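Local coordinates for C-domain type II peptide synthetase (Streptomyces globisporus, PDB 4ZNM), which belongs to the condensation-domain family of peptide synthetases, here as a type II, stand-alone protein with a two-lobed fold of mixed beta sheets and flanking helices, at residues G128-V131 and R132-P135; A159-A162 and W163-H166; P19-F22 and H23-F26; V82-G86 and T87-E91; P190-H193 and A194-A197. All blocks are in the same frame, centred on the assembly; numbering follows the deposited sequence.

Contact 1: residues G128-V131 and R132-P135; sequences GLSV and RELP. With NA (sodium ion), chain C.
The loop that joins helix 110-125 to strand 137-143 folds round a sodium ion, and Ser-130, Glu-133 and Pro-135 hold the metal between them. Every protein ligand is an oxygen: Ser-130 gives both its carbonyl O and its OG, while Glu-133 and Pro-135 give only their carbonyl oxygens, each O 2.3 Å from the sodium. The O of water 1, 2.2 Å from the sodium, is the fifth ligand. In the conformer described, OG of Ser-130 stands between the backbone N and the carbonyl carbon (chi1 72°), which brings OG and O of one residue to the same ion, each 2.5 Å from sodium. The carboxylate of Glu-133 is not a ligand. Its chain bends at chi2 (-88°) and turns OE2 back to Ser-130 OG, a weak hydrogen bond of 3.2 Å that would link the serine hydroxyl to a negative charge beside the metal. The peptide bond before Pro-135 is cis, which probably helps turn its carbonyl to the ion. Outside the ring of ligands, Arg-132 leads away to a salt bridge with Asp-38, and Val-131 lies against His-156 of strand 148-156. Leu-129 packs on Ile-154 of the same strand and brings a methyl to the last ligand, CD1 3.2 Å from Pro-135 O and 4.3 Å from Pro-135 CG.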
loop_
_atom_site.group_PDB
_atom_site.type_symbol
_atom_site.label_atom_id
_atom_site.label_comp_id
_atom_site.label_asym_id
_atom_site.label_seq_id
_atom_site.Cartn_x
_atom_site.Cartn_y
_atom_site.Cartn_z
ATOM N N GLY A 128 -15.685 0.093 8.981
ATOM C CA GLY A 128 -14.590 -0.165 9.913
ATOM C C GLY A 128 -14.343 -1.636 10.148
ATOM O O GLY A 128 -15.193 -2.482 9.869
ATOM N N LEU A 129 -13.146 -1.943 10.631
ATOM C CA LEU A 129 -12.764 -3.328 10.892
ATOM C C LEU A 129 -11.717 -3.308 12.013
ATOM O O LEU A 129 -10.588 -2.926 11.784
ATOM C CB LEU A 129 -12.227 -3.964 9.613
ATOM C CG LEU A 129 -11.685 -5.388 9.698
ATOM C CD1 LEU A 129 -12.739 -6.307 10.231
ATOM C CD2 LEU A 129 -11.229 -5.885 8.328
ATOM N N SER A 130 -12.123 -3.697 13.210
ATOM C CA SER A 130 -11.268 -3.648 14.394
ATOM C C SER A 130 -10.071 -4.573 14.280
ATOM O O SER A 130 -10.120 -5.579 13.560
ATOM C CB SER A 130 -12.076 -4.032 15.623
ATOM O OG SER A 130 -12.347 -5.418 15.603
ATOM N N VAL A 131 -8.988 -4.222 14.978
ATOM C CA VAL A 131 -7.852 -5.141 15.127
ATOM C C VAL A 131 -7.927 -5.859 16.492
ATOM O O VAL A 131 -7.233 -6.839 16.757
ATOM C CB VAL A 131 -6.505 -4.385 14.973
ATOM C CG1 VAL A 131 -6.236 -3.530 16.197
ATOM C CG2 VAL A 131 -5.400 -5.400 14.690
ATOM N N ARG A 132 -8.771 -5.347 17.369
ATOM C CA ARG A 132 -8.785 -5.801 18.765
ATOM C C ARG A 132 -9.534 -7.120 18.934
ATOM O O ARG A 132 -9.392 -7.800 19.951
ATOM C CB ARG A 132 -9.389 -4.721 19.672
ATOM C CG ARG A 132 -8.437 -3.528 19.799
ATOM C CD ARG A 132 -8.756 -2.603 20.993
ATOM N NE ARG A 132 -10.074 -1.993 20.810
ATOM C CZ ARG A 132 -10.297 -0.868 20.133
ATOM N NH1 ARG A 132 -11.531 -0.393 20.020
ATOM N NH2 ARG A 132 -9.290 -0.206 19.571
ATOM N N GLU A 133 -10.315 -7.502 17.931
ATOM C CA GLU A 133 -10.938 -8.828 17.948
ATOM C C GLU A 133 -11.252 -9.276 16.544
ATOM O O GLU A 133 -11.308 -8.467 15.653
ATOM C CB GLU A 133 -12.221 -8.835 18.803
ATOM C CG GLU A 133 -13.373 -8.051 18.247
ATOM C CD GLU A 133 -13.361 -6.598 18.649
ATOM O OE1 GLU A 133 -12.487 -6.201 19.446
ATOM O OE2 GLU A 133 -14.235 -5.846 18.172
ATOM N N LEU A 134 -11.461 -10.568 16.355
ATOM C CA LEU A 134 -11.801 -11.086 15.027
ATOM C C LEU A 134 -13.182 -10.545 14.612
ATOM O O LEU A 134 -13.982 -10.217 15.471
ATOM C CB LEU A 134 -11.772 -12.611 15.043
ATOM C CG LEU A 134 -10.448 -13.228 15.546
ATOM C CD1 LEU A 134 -10.395 -14.715 15.350
ATOM C CD2 LEU A 134 -9.216 -12.586 14.886
ATOM N N PRO A 135 -13.453 -10.443 13.299
ATOM C CA PRO A 135 -12.543 -10.876 12.232
ATOM C C PRO A 135 -11.499 -9.817 11.877
ATOM O O PRO A 135 -11.669 -8.646 12.167
ATOM C CB PRO A 135 -13.478 -11.118 11.056
ATOM C CG PRO A 135 -14.558 -10.087 11.230
ATOM C CD PRO A 135 -14.738 -9.952 12.749
HETATM NA NA NA C . -11.998 -7.183 13.898
HETATM O O HOH W 1 -14.119 -6.502 13.580
#

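Contact 2: residues A159-A162 and W163-H166; sequences AADA and WAMH
After strand 148-156 a short loop leads into helix 162-180, whose first turn is closed by Met-165 N to Asp-161 O at 3.0 Å and His-166 N to Ala-162 O at 3.2 Å. Asp-161 is the N-cap residue, and it is also the aspartate of the HHxxxD signature that marks condensation domains. Its CG stands between the backbone N and the carbonyl carbon (chi1 55°), which swings OD1 under the helix end to accept from Ala-164 N at 3.0 Å, with an N-H...O angle of 154°. The carboxylate has further partners: OD1 forms a salt bridge with Arg-298 and OD2 accepts from Phe-310 N, so both oxygens are engaged and the group is fixed in rotation. Trp-163 turns its indole away from the cap, where NE1 reaches Glu-304 O and the ring meets that of His-375. Met-165, a selenomethionine, packs on strands 148-156 and 47-55, its CG passing 3.5 Å from Asp-161 O. Beside the cap, one residue earlier, two methyls touch, Ala-160 CB lying 3.8 Å from Ala-164 CB.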
loop_
_atom_site.group_PDB
_atom_site.type_symbol
_atom_site.label_atom_id
_atom_site.label_comp_id
_atom_site.label_asym_id
_atom_site.label_seq_id
_atom_site.Cartn_x
_atom_site.Cartn_y
_atom_site.Cartn_z
ATOM N N ALA A 159 -2.367 -6.545 9.489
ATOM C CA ALA A 159 -2.383 -7.974 9.222
ATOM C C ALA A 159 -2.005 -8.326 7.774
ATOM O O ALA A 159 -1.638 -9.448 7.506
ATOM C CB ALA A 159 -3.778 -8.535 9.527
ATOM N N ALA A 160 -2.133 -7.381 6.847
ATOM C CA ALA A 160 -1.948 -7.654 5.424
ATOM C C ALA A 160 -1.542 -6.412 4.687
ATOM O O ALA A 160 -2.073 -5.337 4.934
ATOM C CB ALA A 160 -3.264 -8.228 4.821
ATOM N N ASP A 161 -0.567 -6.558 3.802
ATOM C CA ASP A 161 -0.240 -5.548 2.806
ATOM C C ASP A 161 -0.751 -5.957 1.393
ATOM O O ASP A 161 -1.476 -6.949 1.253
ATOM C CB ASP A 161 1.281 -5.293 2.795
ATOM C CG ASP A 161 2.132 -6.582 2.584
ATOM O OD1 ASP A 161 1.621 -7.608 2.060
ATOM O OD2 ASP A 161 3.355 -6.531 2.916
ATOM N N ALA A 162 -0.420 -5.171 0.369
ATOM C CA ALA A 162 -0.955 -5.425 -0.982
ATOM C C ALA A 162 -0.586 -6.821 -1.470
ATOM O O ALA A 162 -1.435 -7.553 -1.991
ATOM C CB ALA A 162 -0.487 -4.368 -1.957
ATOM N N TRP A 163 0.650 -7.227 -1.242
ATOM C CA TRP A 163 1.109 -8.548 -1.689
ATOM C C TRP A 163 0.312 -9.636 -0.975
ATOM O O TRP A 163 -0.136 -10.627 -1.590
ATOM C CB TRP A 163 2.626 -8.699 -1.443
ATOM C CG TRP A 163 3.216 -10.035 -1.809
ATOM C CD1 TRP A 163 3.018 -11.207 -1.174
ATOM C CD2 TRP A 163 4.143 -10.307 -2.870
ATOM N NE1 TRP A 163 3.744 -12.198 -1.769
ATOM C CE2 TRP A 163 4.444 -11.675 -2.814
ATOM C CE3 TRP A 163 4.732 -9.528 -3.866
ATOM C CZ2 TRP A 163 5.316 -12.288 -3.710
ATOM C CZ3 TRP A 163 5.594 -10.136 -4.760
ATOM C CH2 TRP A 163 5.876 -11.505 -4.677
ATOM N N ALA A 164 0.066 -9.427 0.312
ATOM C CA ALA A 164 -0.733 -10.379 1.088
ATOM C C ALA A 164 -2.150 -10.513 0.553
ATOM O O ALA A 164 -2.720 -11.594 0.600
ATOM C CB ALA A 164 -0.784 -9.971 2.580
HETATM N N MSE A 165 -2.730 -9.413 0.077
HETATM C CA MSE A 165 -4.106 -9.432 -0.440
HETATM C C MSE A 165 -4.151 -10.274 -1.745
HETATM O O MSE A 165 -5.081 -11.015 -1.993
HETATM C CB MSE A 165 -4.618 -8.014 -0.717
HETATM C CG MSE A 165 -4.915 -7.180 0.511
HETATM SE SE MSE A 165 -6.400 -7.848 1.548
HETATM C CE MSE A 165 -7.725 -7.975 0.153
ATOM N N HIS A 166 -3.124 -10.159 -2.554
ATOM C CA HIS A 166 -3.017 -10.998 -3.759
ATOM C C HIS A 166 -2.972 -12.483 -3.336
ATOM O O HIS A 166 -3.719 -13.303 -3.884
ATOM C CB HIS A 166 -1.814 -10.596 -4.566
ATOM C CG HIS A 166 -1.477 -11.552 -5.661
ATOM N ND1 HIS A 166 -1.766 -11.297 -6.986
ATOM C CD2 HIS A 166 -0.878 -12.771 -5.632
ATOM C CE1 HIS A 166 -1.357 -12.313 -7.727
ATOM N NE2 HIS A 166 -0.818 -13.224 -6.929
#

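Contact 3: residues P19-F22 and H23-F26; sequences PLSF and HQEF
Gln-24 and Ser-21 grip each other twice, each side chain accepting from the other's backbone NH: this is a capping box in which glutamine supplies the returning side chain. Ser-21 OG takes Gln-24 N at 2.9 Å, and Gln-24 OE1 takes Ser-21 N at 3.1 Å, the donor tilted 34° from the amide carbonyl plane. The glutamine chain runs extended beyond CG and passes beside the serine, with CG 3.1 Å from Ser-21 OG. Water 2 donates to Gln-24 OE1 at 2.7 Å and to Pro-19 O, while NE2 donates to Thr-158 O; two bonds at OE1 and one at NE2 fix the rotation of the amide. The side chain of Leu-20 crosses this chain, its CD2 3.7 Å from Gln-24 OE1. One step on, Glu-25 lies alongside Phe-22, its OE1 at the ring edge 3.7 Å from CD1 and the two planes 75° apart; the carboxylate itself is claimed by Arg-201 and Ser-348. The first turn of helix 22-28 thus sits between helix 193-203, which meets Ser-21 and Phe-22, helix 347-350, which meets Phe-22, and strand 87-92, against which Leu-20 packs.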
loop_
_atom_site.group_PDB
_atom_site.type_symbol
_atom_site.label_atom_id
_atom_site.label_comp_id
_atom_site.label_asym_id
_atom_site.label_seq_id
_atom_site.Cartn_x
_atom_site.Cartn_y
_atom_site.Cartn_z
ATOM N N PRO A 19 6.109 -11.576 19.060
ATOM C CA PRO A 19 6.409 -10.144 19.257
ATOM C C PRO A 19 5.851 -9.294 18.132
ATOM O O PRO A 19 5.484 -9.864 17.076
ATOM C CB PRO A 19 7.926 -10.105 19.239
ATOM C CG PRO A 19 8.266 -11.174 18.224
ATOM C CD PRO A 19 7.247 -12.279 18.440
ATOM N N LEU A 20 5.786 -7.973 18.325
ATOM C CA LEU A 20 5.360 -7.097 17.236
ATOM C C LEU A 20 6.460 -7.168 16.213
ATOM O O LEU A 20 7.654 -7.198 16.572
ATOM C CB LEU A 20 5.149 -5.645 17.667
ATOM C CG LEU A 20 4.006 -5.278 18.609
ATOM C CD1 LEU A 20 4.082 -3.783 18.953
ATOM C CD2 LEU A 20 2.679 -5.594 17.988
ATOM N N SER A 21 6.078 -7.171 14.948
ATOM C CA SER A 21 7.060 -7.054 13.876
ATOM C C SER A 21 7.722 -5.677 13.893
ATOM O O SER A 21 7.204 -4.750 14.503
ATOM C CB SER A 21 6.392 -7.260 12.536
ATOM O OG SER A 21 5.454 -6.217 12.281
ATOM N N PHE A 22 8.844 -5.530 13.187
ATOM C CA PHE A 22 9.437 -4.223 12.980
ATOM C C PHE A 22 8.450 -3.277 12.308
ATOM O O PHE A 22 8.353 -2.094 12.691
ATOM C CB PHE A 22 10.720 -4.336 12.149
ATOM C CG PHE A 22 11.878 -4.943 12.885
ATOM C CD1 PHE A 22 12.098 -4.674 14.230
ATOM C CD2 PHE A 22 12.776 -5.758 12.227
ATOM C CE1 PHE A 22 13.172 -5.210 14.898
ATOM C CE2 PHE A 22 13.859 -6.306 12.898
ATOM C CZ PHE A 22 14.057 -6.025 14.232
ATOM N N HIS A 23 7.669 -3.777 11.353
ATOM C CA HIS A 23 6.710 -2.911 10.735
ATOM C C HIS A 23 5.675 -2.432 11.760
ATOM O O HIS A 23 5.276 -1.284 11.751
ATOM C CB HIS A 23 6.000 -3.602 9.590
ATOM C CG HIS A 23 4.929 -2.764 8.977
ATOM N ND1 HIS A 23 5.196 -1.580 8.316
ATOM C CD2 HIS A 23 3.581 -2.918 8.948
ATOM C CE1 HIS A 23 4.062 -1.056 7.881
ATOM N NE2 HIS A 23 3.068 -1.846 8.247
ATOM N N GLN A 24 5.214 -3.330 12.608
ATOM C CA GLN A 24 4.217 -2.967 13.609
ATOM C C GLN A 24 4.818 -1.970 14.638
ATOM O O GLN A 24 4.120 -1.071 15.112
ATOM C CB GLN A 24 3.682 -4.233 14.273
ATOM C CG GLN A 24 2.745 -4.985 13.301
ATOM C CD GLN A 24 2.388 -6.396 13.722
ATOM O OE1 GLN A 24 3.022 -6.972 14.598
ATOM N NE2 GLN A 24 1.378 -6.978 13.051
ATOM N N GLU A 25 6.099 -2.121 14.959
ATOM C CA GLU A 25 6.825 -1.115 15.764
ATOM C C GLU A 25 6.805 0.275 15.119
ATOM O O GLU A 25 6.598 1.303 15.785
ATOM C CB GLU A 25 8.289 -1.513 15.962
ATOM C CG GLU A 25 8.523 -2.598 16.962
ATOM C CD GLU A 25 10.011 -2.890 17.195
ATOM O OE1 GLU A 25 10.907 -2.161 16.680
ATOM O OE2 GLU A 25 10.266 -3.879 17.909
ATOM N N PHE A 26 7.066 0.300 13.823
ATOM C CA PHE A 26 6.970 1.539 13.065
ATOM C C PHE A 26 5.569 2.128 13.239
ATOM O O PHE A 26 5.433 3.300 13.515
ATOM C CB PHE A 26 7.315 1.280 11.588
ATOM C CG PHE A 26 6.855 2.351 10.639
ATOM C CD1 PHE A 26 7.586 3.494 10.454
ATOM C CD2 PHE A 26 5.700 2.187 9.909
ATOM C CE1 PHE A 26 7.168 4.438 9.574
ATOM C CE2 PHE A 26 5.278 3.147 9.037
ATOM C CZ PHE A 26 6.013 4.261 8.861
HETATM O O HOH W 2 3.183 -9.558 15.342
#

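Contact 4: residues V82-G86 and T87-E91; sequences VREGG and THRPE
His-88 brings CE1 over the centre of one face of the Arg-83 guanidinium, 3.5 Å above its plane, while Arg-83 NH1 lies at the edge of the His-88 ring, in its plane; the two planes are 60° apart, so the groups lean together rather than stack. Asp-31 ties them to each other, OD1 in a salt bridge with Arg-83 NH1 and OD2 bonded to His-88 NE2, while the ring of Phe-42 stacks with the imidazole. The sheet's other side, bearing Val-82, Glu-84, Thr-87 and Arg-89, has a second guanidinium. Val-82 CG2 lies over one face of the Arg-89 group, 3.6 Å from NH2, and Glu-84 OE1 comes at its edge near the plane. OE1 forms a salt bridge with Arg-89 NE at 2.8 Å, a weak hydrogen bond because the N-H...O angle is only 130°. The arginine starts extended and bends at chi3 (58°), which also sends NH1 to Glu-91 OE1 at 3.2 Å, so one arginine serves two carboxylates.

Between these two faces the backbones pair as antiparallel strands. Val-82 with Arg-89 and Glu-84 with Thr-87 are hydrogen-bonded pairs, with Arg-89 N to Val-82 O at 2.9 Å and Glu-84 N to Thr-87 O at 3.0 Å, and Arg-83 with His-88 is the non-hydrogen-bonded pair between them. A type I' turn from Glu-84 to Thr-87, with Gly-85 and Gly-86 at its two central positions, both with positive phi, joins strands 79-84 and 87-92 into a beta hairpin with a two-residue loop.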
loop_
_atom_site.group_PDB
_atom_site.type_symbol
_atom_site.label_atom_id
_atom_site.label_comp_id
_atom_site.label_asym_id
_atom_site.label_seq_id
_atom_site.Cartn_x
_atom_site.Cartn_y
_atom_site.Cartn_z
ATOM N N VAL A 82 -4.104 -6.118 21.022
ATOM C CA VAL A 82 -4.868 -5.447 22.072
ATOM C C VAL A 82 -3.962 -4.524 22.870
ATOM O O VAL A 82 -2.780 -4.827 23.063
ATOM C CB VAL A 82 -5.559 -6.460 22.992
ATOM C CG1 VAL A 82 -6.631 -7.263 22.212
ATOM C CG2 VAL A 82 -4.527 -7.364 23.646
ATOM N N ARG A 83 -4.502 -3.385 23.300
ATOM C CA ARG A 83 -3.717 -2.447 24.093
ATOM C C ARG A 83 -3.356 -3.082 25.408
ATOM O O ARG A 83 -4.204 -3.666 26.073
ATOM C CB ARG A 83 -4.475 -1.156 24.353
ATOM C CG ARG A 83 -4.812 -0.417 23.103
ATOM C CD ARG A 83 -5.020 1.051 23.365
ATOM N NE ARG A 83 -5.184 1.746 22.097
ATOM C CZ ARG A 83 -4.245 2.468 21.495
ATOM N NH1 ARG A 83 -4.516 3.038 20.327
ATOM N NH2 ARG A 83 -3.050 2.634 22.052
ATOM N N GLU A 84 -2.089 -2.968 25.770
ATOM C CA GLU A 84 -1.601 -3.447 27.048
ATOM C C GLU A 84 -0.383 -2.624 27.431
ATOM O O GLU A 84 0.575 -2.536 26.656
ATOM C CB GLU A 84 -1.243 -4.929 26.977
ATOM C CG GLU A 84 -0.563 -5.466 28.223
ATOM C CD GLU A 84 -0.727 -6.966 28.366
ATOM O OE1 GLU A 84 -0.106 -7.701 27.573
ATOM O OE2 GLU A 84 -1.482 -7.409 29.262
ATOM N N GLY A 85 -0.437 -2.002 28.606
ATOM C CA GLY A 85 0.705 -1.280 29.163
ATOM C C GLY A 85 1.409 -0.296 28.238
ATOM O O GLY A 85 2.646 -0.292 28.158
ATOM N N GLY A 86 0.627 0.529 27.542
ATOM C CA GLY A 86 1.173 1.516 26.622
ATOM C C GLY A 86 1.397 1.051 25.182
ATOM O O GLY A 86 1.547 1.880 24.281
ATOM N N THR A 87 1.413 -0.263 24.956
ATOM C CA THR A 87 1.735 -0.803 23.633
ATOM C C THR A 87 0.644 -1.767 23.161
ATOM O O THR A 87 -0.486 -1.703 23.633
ATOM C CB THR A 87 3.135 -1.502 23.649
ATOM O OG1 THR A 87 3.491 -1.951 22.332
ATOM C CG2 THR A 87 3.153 -2.673 24.606
ATOM N N HIS A 88 0.974 -2.643 22.214
ATOM C CA HIS A 88 0.029 -3.615 21.698
ATOM C C HIS A 88 0.614 -5.012 21.819
ATOM O O HIS A 88 1.773 -5.245 21.505
ATOM C CB HIS A 88 -0.340 -3.266 20.257
ATOM C CG HIS A 88 -0.894 -1.887 20.129
ATOM N ND1 HIS A 88 -2.247 -1.622 20.210
ATOM C CD2 HIS A 88 -0.276 -0.677 20.050
ATOM C CE1 HIS A 88 -2.441 -0.320 20.127
ATOM N NE2 HIS A 88 -1.259 0.280 20.038
ATOM N N ARG A 89 -0.194 -5.918 22.346
ATOM C CA ARG A 89 0.167 -7.322 22.437
ATOM C C ARG A 89 -0.524 -8.137 21.343
ATOM O O ARG A 89 -1.749 -8.145 21.271
ATOM C CB ARG A 89 -0.224 -7.884 23.796
ATOM C CG ARG A 89 -0.146 -9.403 23.873
ATOM C CD ARG A 89 -0.291 -9.893 25.305
ATOM N NE ARG A 89 -1.553 -9.452 25.888
ATOM C CZ ARG A 89 -2.694 -10.133 25.826
ATOM N NH1 ARG A 89 -2.752 -11.310 25.210
ATOM N NH2 ARG A 89 -3.784 -9.628 26.385
ATOM N N PRO A 90 0.250 -8.855 20.524
ATOM C CA PRO A 90 -0.367 -9.807 19.593
ATOM C C PRO A 90 -0.882 -11.051 20.294
ATOM O O PRO A 90 -0.235 -11.527 21.206
ATOM C CB PRO A 90 0.779 -10.178 18.640
ATOM C CG PRO A 90 1.909 -9.257 18.972
ATOM C CD PRO A 90 1.716 -8.849 20.397
ATOM N N GLU A 91 -2.026 -11.573 19.879
ATOM C CA GLU A 91 -2.430 -12.887 20.337
ATOM C C GLU A 91 -3.057 -13.652 19.184
ATOM O O GLU A 91 -3.961 -13.143 18.507
ATOM C CB GLU A 91 -3.405 -12.805 21.494
ATOM C CG GLU A 91 -3.782 -14.212 21.981
ATOM C CD GLU A 91 -4.656 -14.190 23.226
ATOM O OE1 GLU A 91 -4.990 -13.075 23.680
ATOM O OE2 GLU A 91 -5.006 -15.283 23.741
#

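Contact 5: residues P190-H193 and A194-A197; sequences PAQH and AEFA
Glu-195 reaches back from the first turn of helix 193-203 to the N-cap residue, Gln-192, as the returning side chain of a capping box would, although the other half of that box is not made. Its CB lies 3.3 Å from Gln-192 O. CG, placed anti to the carbonyl carbon (chi1 -58°), continues past the same carbonyl, and from there the chain runs extended. CD comes to 3.5 Å from Gln-192 N, and the carboxylate then divides its two oxygens. OE2 accepts from Gln-192 N at 2.7 Å with an almost straight N-H...O angle of 175°, the donor standing well above the carboxylate plane; it also lies 3.5 Å from Ala-191 CA. OE1 faces the methyl of Ala-191, 4.0 Å from its CB, and forms a salt bridge with Arg-302. This holds for the conformer described, as Glu-195 is modelled in two.

Gln-192 holds the N-cap position, but its side chain bends at chi2 and leads away, NE2 to Arg-73 O and OE1 to Glu-75 N, at and just beyond the C-terminal end of helix 60-73; its carbonyl O accepts weak bonds from Glu-195 N and Phe-196 N. The first firm i to i+4 bond runs from Ala-197 N to His-193 O, 2.9 Å. Phe-196 turns its ring into the interior, edge-to-face with Phe-303 and against Phe-310. The imidazole of His-193 crosses beside it and places NE2 near the ring's plane, 4.1 Å from Phe-196 CD1.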
loop_
_atom_site.group_PDB
_atom_site.type_symbol
_atom_site.label_atom_id
_atom_site.label_comp_id
_atom_site.label_asym_id
_atom_site.label_seq_id
_atom_site.Cartn_x
_atom_site.Cartn_y
_atom_site.Cartn_z
ATOM N N PRO A 190 2.369 -22.542 3.634
ATOM C CA PRO A 190 2.919 -21.204 3.817
ATOM C C PRO A 190 3.726 -21.068 5.088
ATOM O O PRO A 190 3.487 -21.734 6.090
ATOM C CB PRO A 190 1.667 -20.322 3.873
ATOM C CG PRO A 190 0.630 -21.209 4.496
ATOM C CD PRO A 190 0.969 -22.636 4.094
ATOM N N ALA A 191 4.685 -20.174 5.043
ATOM C CA ALA A 191 5.353 -19.750 6.258
ATOM C C ALA A 191 4.378 -18.791 6.967
ATOM O O ALA A 191 3.676 -18.011 6.319
ATOM C CB ALA A 191 6.667 -19.082 5.940
ATOM N N GLN A 192 4.298 -18.876 8.283
ATOM C CA GLN A 192 3.459 -17.952 9.031
ATOM C C GLN A 192 4.196 -16.634 9.351
ATOM O O GLN A 192 5.437 -16.585 9.417
ATOM C CB GLN A 192 2.998 -18.615 10.319
ATOM C CG GLN A 192 2.169 -19.859 10.115
ATOM C CD GLN A 192 0.873 -19.581 9.391
ATOM O OE1 GLN A 192 0.399 -18.458 9.326
ATOM N NE2 GLN A 192 0.313 -20.608 8.817
ATOM N N HIS A 193 3.441 -15.562 9.558
ATOM C CA HIS A 193 4.064 -14.289 9.820
ATOM C C HIS A 193 4.953 -14.329 11.083
ATOM O O HIS A 193 5.936 -13.625 11.139
ATOM C CB HIS A 193 3.033 -13.202 9.990
ATOM C CG HIS A 193 3.637 -11.846 10.142
ATOM N ND1 HIS A 193 3.629 -11.160 11.335
ATOM C CD2 HIS A 193 4.303 -11.062 9.261
ATOM C CE1 HIS A 193 4.255 -10.003 11.183
ATOM N NE2 HIS A 193 4.687 -9.923 9.938
ATOM N N ALA A 194 4.620 -15.174 12.065
ATOM C CA ALA A 194 5.394 -15.242 13.285
ATOM C C ALA A 194 6.787 -15.721 12.947
ATOM O O ALA A 194 7.754 -15.308 13.570
ATOM C CB ALA A 194 4.754 -16.156 14.296
ATOM N N GLU A 195 6.888 -16.600 11.964
ATOM C CA GLU A 195 8.192 -17.096 11.567
ATOM C C GLU A 195 9.026 -15.935 11.010
ATOM O O GLU A 195 10.226 -15.817 11.303
ATOM C CB GLU A 195 8.065 -18.220 10.535
ATOM C CG GLU A 195 7.233 -19.422 10.992
ATOM C CD GLU A 195 7.010 -20.416 9.856
ATOM O OE1 GLU A 195 8.023 -20.834 9.255
ATOM O OE2 GLU A 195 5.841 -20.744 9.559
ATOM N N PHE A 196 8.381 -15.057 10.245
ATOM C CA PHE A 196 9.067 -13.888 9.705
ATOM C C PHE A 196 9.490 -12.921 10.818
ATOM O O PHE A 196 10.597 -12.355 10.804
ATOM C CB PHE A 196 8.193 -13.158 8.684
ATOM C CG PHE A 196 8.848 -11.920 8.138
ATOM C CD1 PHE A 196 8.423 -10.662 8.524
ATOM C CD2 PHE A 196 9.926 -12.023 7.276
ATOM C CE1 PHE A 196 9.056 -9.513 8.025
ATOM C CE2 PHE A 196 10.560 -10.881 6.779
ATOM C CZ PHE A 196 10.119 -9.634 7.157
ATOM N N ALA A 197 8.605 -12.707 11.782
ATOM C CA ALA A 197 8.936 -11.842 12.894
ATOM C C ALA A 197 10.207 -12.345 13.572
ATOM O O ALA A 197 11.050 -11.542 13.986
ATOM C CB ALA A 197 7.775 -11.759 13.881
#

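Contact 3 is a meeting point for two of the others. It touches contact 4 through Leu-20 CD2, 3.6 Å from His-88 O, and contact 5 through Ser-21 CB, 3.7 Å from His-193 CE1. Contact 4 in turn reaches contact 1, where Val-82 CG1 lies 3.6 Å from Arg-132 O, and the side chain of Val-82 is about 10 Å from the sodium ion. Contact 2, holding the aspartate of the signature motif, touches none of the others: its nearest atoms are about 5 Å from contact 3 and about 6 Å from contacts 1 and 5. Phe-310 nevertheless links it to contact 5, bonding Asp-161 and meeting Phe-196.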